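Local coordinates for peptidoglycan-recognition protein SA (Drosophila melanogaster, PDB 1SXR) that recognises peptidoglycan of Gram-positive bacteria as a secreted innate immune receptor and activates the Toll pathway, at residues Ile14-Lys17 / Arg18-Gly21; Leu147-Gly150 / Ser151-Ile154; Cys54-Ile57 / Leu58-Gln62. One frame throughout, in Å; residues are numbered along the deposited sequence.

Interaction 1 of 3, residues Ile14-Lys17 / Arg18-Gly21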
# COMPACT_ATOMS: atom_id res chain seq x y z
N ILE A 14 -4.71 6.48 11.51
CA ILE A 14 -3.47 6.04 10.88
C ILE A 14 -2.29 6.20 11.82
O ILE A 14 -2.15 7.23 12.49
CB ILE A 14 -3.24 6.82 9.59
CG1 ILE A 14 -4.35 6.48 8.59
CG2 ILE A 14 -1.88 6.47 9.01
CD1 ILE A 14 -4.29 7.31 7.32
N LYS A 15 -1.46 5.17 11.91
CA LYS A 15 -0.29 5.25 12.76
C LYS A 15 0.82 5.91 11.95
O LYS A 15 1.41 5.31 11.05
CB LYS A 15 0.13 3.86 13.23
CG LYS A 15 -0.48 3.42 14.57
CD LYS A 15 -1.95 3.72 14.62
CE LYS A 15 -2.62 3.11 15.83
NZ LYS A 15 -4.10 2.96 15.56
N LEU A 16 1.06 7.18 12.26
CA LEU A 16 2.03 7.97 11.51
C LEU A 16 3.46 7.52 11.75
O LEU A 16 3.76 6.80 12.69
CB LEU A 16 1.89 9.45 11.87
CG LEU A 16 0.48 10.00 11.67
CD1 LEU A 16 0.41 11.45 12.17
CD2 LEU A 16 0.04 9.89 10.22
N LYS A 17 4.35 7.95 10.86
CA LYS A 17 5.75 7.52 10.85
C LYS A 17 6.38 7.61 12.26
O LYS A 17 6.96 6.65 12.75
CB LYS A 17 6.51 8.39 9.82
CG LYS A 17 7.93 8.01 9.50
CD LYS A 17 8.05 6.86 8.54
CE LYS A 17 7.67 7.23 7.11
NZ LYS A 17 8.45 8.42 6.58
N ARG A 18 6.22 8.75 12.93
CA ARG A 18 6.70 8.93 14.32
C ARG A 18 6.20 7.87 15.30
O ARG A 18 6.93 7.43 16.20
CB ARG A 18 6.27 10.32 14.81
CG ARG A 18 6.02 10.43 16.33
CD ARG A 18 5.44 11.78 16.78
NE ARG A 18 6.16 12.89 16.17
CZ ARG A 18 5.74 14.15 16.13
NH1 ARG A 18 4.58 14.50 16.68
NH2 ARG A 18 6.49 15.07 15.53
N GLN A 19 4.95 7.47 15.14
CA GLN A 19 4.33 6.55 16.06
C GLN A 19 4.89 5.15 15.94
O GLN A 19 4.81 4.39 16.89
CB GLN A 19 2.82 6.53 15.87
CG GLN A 19 2.14 7.85 16.17
CD GLN A 19 0.66 7.75 15.96
OE1 GLN A 19 0.15 8.07 14.89
NE2 GLN A 19 -0.06 7.30 16.99
N TRP A 20 5.44 4.81 14.78
CA TRP A 20 6.15 3.52 14.65
C TRP A 20 7.65 3.63 14.64
O TRP A 20 8.36 2.63 14.45
CB TRP A 20 5.62 2.63 13.51
CG TRP A 20 5.60 3.18 12.10
CD1 TRP A 20 4.54 3.73 11.45
CD2 TRP A 20 6.66 3.09 11.11
NE1 TRP A 20 4.88 4.04 10.14
CE2 TRP A 20 6.16 3.65 9.91
CE3 TRP A 20 7.98 2.61 11.12
CZ2 TRP A 20 6.94 3.75 8.73
CZ3 TRP A 20 8.76 2.72 9.94
CH2 TRP A 20 8.24 3.28 8.78
N GLY A 21 8.17 4.83 14.86
CA GLY A 21 9.62 4.99 14.96
C GLY A 21 10.32 5.12 13.62
O GLY A 21 11.53 4.88 13.50
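A single helical turn, entered from strand 14-15 at L16 and left at G21 through a Schellman motif, brings the tryptophan W20 back against K17, and its start is closed by a side chain. Q19 supplies that closure: its extended chain carries OE1 back to the backbone N of L16 (2.9 Å, N-H...O 158°), with the donor standing above the carbonyl plane rather than on a lone pair. In return, L16 O takes a weak bond from Q19 N at 2.8 Å. L16 O is also shared by W20 N, likewise weakly, at 3.3 Å. The turn thus illustrates how a glutamine three residues on can hold the N-H ahead of a helix, which the helix itself cannot use.

The indole folds back against the turn because its CG sits between the backbone N and the carbonyl carbon (chi1 57°). K17 CA consequently lies over the face of the five-membered ring, 4.0 Å from its centroid and 24° off the normal, a CH-pi contact. The lysine chain, bent at three successive torsions, then follows the ring, and K17 CD reaches W20 CZ2 at 3.3 Å. Beyond that its NZ belongs to D73 in a salt bridge, and K23 O accepts from it too. W20 NE1 is spoken for by E88 O on strand 86-88, while helix 50-67 packs against the indole through L51, A55 and L58. With an alanine in place of W20, K17 would probably lose the aromatic surface along which its chain is laid, and E88 O that donor. At the ring's edge, and in its plane, K15 O lies 3.5 Å from W20 CD1.

Interaction 2 of 3, residues Leu147-Gly150 / Ser151-Ile154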
# COMPACT_ATOMS: atom_id res chain seq x y z
N LEU A 147 -9.33 0.33 -8.59
CA LEU A 147 -8.57 -0.56 -7.70
C LEU A 147 -7.91 -1.65 -8.54
O LEU A 147 -8.59 -2.35 -9.30
CB LEU A 147 -9.52 -1.19 -6.68
CG LEU A 147 -8.87 -2.14 -5.66
CD1 LEU A 147 -8.18 -1.29 -4.61
CD2 LEU A 147 -9.90 -3.07 -5.01
N ILE A 148 -6.61 -1.81 -8.40
CA ILE A 148 -5.93 -2.90 -9.12
C ILE A 148 -4.92 -3.60 -8.23
O ILE A 148 -4.48 -3.05 -7.22
CB ILE A 148 -5.19 -2.39 -10.38
CG1 ILE A 148 -4.16 -1.31 -10.01
CG2 ILE A 148 -6.16 -1.77 -11.38
CD1 ILE A 148 -3.29 -0.90 -11.20
N ALA A 149 -4.59 -4.83 -8.62
CA ALA A 149 -3.48 -5.59 -8.04
C ALA A 149 -2.16 -5.27 -8.74
O ALA A 149 -2.09 -5.06 -9.95
CB ALA A 149 -3.75 -7.09 -8.16
N GLY A 150 -1.07 -5.27 -7.98
CA GLY A 150 0.24 -5.05 -8.58
C GLY A 150 0.49 -5.94 -9.79
O GLY A 150 1.05 -5.49 -10.78
N SER A 151 0.10 -7.20 -9.67
CA SER A 151 0.36 -8.21 -10.69
C SER A 151 -0.31 -7.88 -12.02
O SER A 151 0.09 -8.41 -13.07
CB SER A 151 -0.05 -9.59 -10.18
OG SER A 151 -1.46 -9.65 -9.96
N GLN A 152 -1.31 -7.01 -11.98
CA GLN A 152 -2.00 -6.66 -13.24
C GLN A 152 -1.19 -5.74 -14.12
O GLN A 152 -1.45 -5.65 -15.32
CB GLN A 152 -3.36 -6.02 -12.95
CG GLN A 152 -4.33 -6.93 -12.25
CD GLN A 152 -5.65 -6.24 -12.00
OE1 GLN A 152 -5.96 -5.85 -10.88
NE2 GLN A 152 -6.45 -6.07 -13.08
N VAL A 153 -0.21 -5.04 -13.54
CA VAL A 153 0.51 -3.99 -14.27
C VAL A 153 2.04 -4.10 -14.28
O VAL A 153 2.69 -3.47 -15.12
CB VAL A 153 0.07 -2.59 -13.82
CG1 VAL A 153 -1.43 -2.41 -14.14
CG2 VAL A 153 0.29 -2.42 -12.30
N ILE A 154 2.62 -4.86 -13.35
CA ILE A 154 4.07 -5.11 -13.40
C ILE A 154 4.31 -6.59 -13.21
O ILE A 154 3.39 -7.35 -12.91
CB ILE A 154 4.87 -4.27 -12.35
CG1 ILE A 154 4.42 -4.61 -10.93
CG2 ILE A 154 4.74 -2.75 -12.62
CD1 ILE A 154 5.27 -3.94 -9.87
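Q152 lies obliquely across I148, and with its amide turned back along the chain it offers OE1 to the N-H of A149. That bond is short and nearly straight (2.8 Å, N-H...O 170°), the donor tilting only moderately from the carbonyl plane. The reach follows from CG being anti to the carbonyl carbon of Q152 (chi1 -64°), after which the chain runs out extended and OE1 comes within 3.6 Å of I148 CB. The same oxygen also accepts from W173 NE1, and the amide's other arm, NE2, gives to L174 O, so the rotation of the group is fixed at both ends. I148 meets a second partner at about a right angle: its CD1 touches V153 CG1 at 3.8 Å, an apolar contact between buried residues.

The backbone itself makes two overlapping type I turns as the strand ends. Q152 N bonds to A149 O at 2.9 Å. G150 O is gripped twice, by V153 N and by I154 N, each at 3.1 Å. The side chain of I154 lies about 4 Å from that of T156, its near neighbour in sequence and a residue inferred to interact with peptidoglycan.

The turn closes strand 145-149, one of the two outermost of the sheet, which bonds to the parallel strand 35-42 through I148 with V38 and I40, and G150 with I40. A149 rests against Y164 and I167 of helix 161-167, and Q152 meets the same helix at Y164.

Interaction 3 of 3, residues Cys54-Ile57 / Leu58-Gln62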
# COMPACT_ATOMS: atom_id res chain seq x y z
N CYS A 54 5.01 -4.71 15.13
CA CYS A 54 5.16 -4.24 13.76
C CYS A 54 6.20 -3.14 13.64
O CYS A 54 6.81 -2.97 12.58
CB CYS A 54 3.84 -3.78 13.14
SG CYS A 54 2.71 -5.16 12.76
N ALA A 55 6.38 -2.35 14.69
CA ALA A 55 7.25 -1.20 14.53
C ALA A 55 8.67 -1.58 14.09
O ALA A 55 9.22 -0.93 13.18
CB ALA A 55 7.31 -0.34 15.81
N GLU A 56 9.27 -2.58 14.72
CA GLU A 56 10.65 -2.91 14.37
C GLU A 56 10.71 -3.44 12.93
O GLU A 56 11.65 -3.15 12.16
CB GLU A 56 11.25 -3.93 15.33
CG GLU A 56 12.75 -4.05 15.14
CD GLU A 56 13.37 -5.13 16.01
OE1 GLU A 56 12.76 -5.47 17.05
OE2 GLU A 56 14.47 -5.63 15.65
N ILE A 57 9.70 -4.21 12.57
CA ILE A 57 9.63 -4.74 11.23
C ILE A 57 9.56 -3.61 10.21
O ILE A 57 10.27 -3.64 9.19
CB ILE A 57 8.47 -5.72 11.13
CG1 ILE A 57 8.89 -7.02 11.83
CG2 ILE A 57 8.09 -5.97 9.68
CD1 ILE A 57 7.78 -7.87 12.30
N LEU A 58 8.75 -2.58 10.50
CA LEU A 58 8.62 -1.49 9.57
C LEU A 58 9.91 -0.65 9.54
O LEU A 58 10.31 -0.14 8.49
CB LEU A 58 7.42 -0.61 9.97
CG LEU A 58 6.08 -1.32 9.79
CD1 LEU A 58 4.98 -0.52 10.55
CD2 LEU A 58 5.72 -1.49 8.29
N GLN A 59 10.52 -0.47 10.70
CA GLN A 59 11.81 0.26 10.73
C GLN A 59 12.86 -0.38 9.83
O GLN A 59 13.58 0.31 9.08
CB GLN A 59 12.34 0.39 12.17
CG GLN A 59 11.46 1.30 13.04
CD GLN A 59 11.76 1.11 14.49
OE1 GLN A 59 12.85 0.64 14.85
NE2 GLN A 59 10.83 1.46 15.35
N ASN A 60 12.96 -1.70 9.91
CA ASN A 60 13.96 -2.39 9.08
C ASN A 60 13.53 -2.51 7.62
O ASN A 60 14.38 -2.46 6.70
CB ASN A 60 14.29 -3.72 9.72
CG ASN A 60 15.08 -3.54 10.99
OD1 ASN A 60 16.07 -2.80 11.01
ND2 ASN A 60 14.64 -4.17 12.06
N MET A 61 12.22 -2.62 7.38
CA MET A 61 11.78 -2.56 5.99
C MET A 61 12.13 -1.20 5.37
O MET A 61 12.59 -1.11 4.23
CB MET A 61 10.26 -2.83 5.89
CG MET A 61 9.82 -2.97 4.46
SD MET A 61 8.05 -3.26 4.31
CE MET A 61 7.72 -4.35 5.67
N GLN A 62 11.84 -0.13 6.09
CA GLN A 62 12.25 1.20 5.65
C GLN A 62 13.77 1.32 5.38
O GLN A 62 14.17 1.89 4.37
CB GLN A 62 11.78 2.27 6.66
CG GLN A 62 12.07 3.67 6.14
CD GLN A 62 11.75 4.72 7.16
OE1 GLN A 62 12.11 4.58 8.33
NE2 GLN A 62 11.08 5.77 6.72
O HOH W 1 16.89 -3.91 14.36
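Four consecutive i to i+4 bonds join L58 N to C54 O, Q59 N to A55 O, N60 N to E56 O and M61 N to I57 O, the last of them 2.8 Å long, and they set the side chains of successive turns one above another. On the exposed side, E56 and N60 lie alongside each other and point the same way, with E56 CG 3.6 Å from N60 ND2. Their carboxylate and amide planes are turned 67° apart, and instead of meeting directly the two polar ends share a water: it donates to E56 OE2 at 3.2 Å and accepts from N60 ND2 at the same length. The glutamate gets there because its CG is anti to its backbone N (chi1 -168°) and the chain continues straight.

The stretch belongs to helix 50-67 of the amidase-like PGRP fold, whose start is tied down by the disulfide between C54 and C48; M61 and Q62 fall in a segment inferred to bind peptidoglycan. On the flank facing helix 17-20, the CG of Q59 lies 3.2 Å from A55 O, and its amide continues past A55 to give NE2 to W20 O. A55 CB stays at 4.0 Å from that NE2, a contact of methyl against amide.

L58, buried, turns to the sheet, where L79 and Y87 meet it, and its CG passes 3.3 Å from C54 O. Beside it, I57 CG2 and M61 CE, one turn apart, approach to 4.3 Å, a loose apolar contact made as the M61 chain bends at its last torsion, while M61 itself also reaches L79 and I74.

Interactions 1 and 3 form one neighbourhood, their centres 11 Å apart: W20 O and Q59 NE2 lie 2.9 Å apart in a probable hydrogen bond, and W20 CE3 packs on L58 CB at 3.5 Å. D73, within the inferred peptidoglycan-binding region 71-76, is common to both, its OD2 pairing with K17 and its OD1 with Q62. Interaction 2 stands across the chain's centre, with centres about 27 Å from interaction 1 and 24 Å from interaction 3 and no direct touch. Interactions 1 and 2 nevertheless reach the same sheet, at its two outermost strands, 14-15 and 145-149, and only interaction 2 comes close to T156.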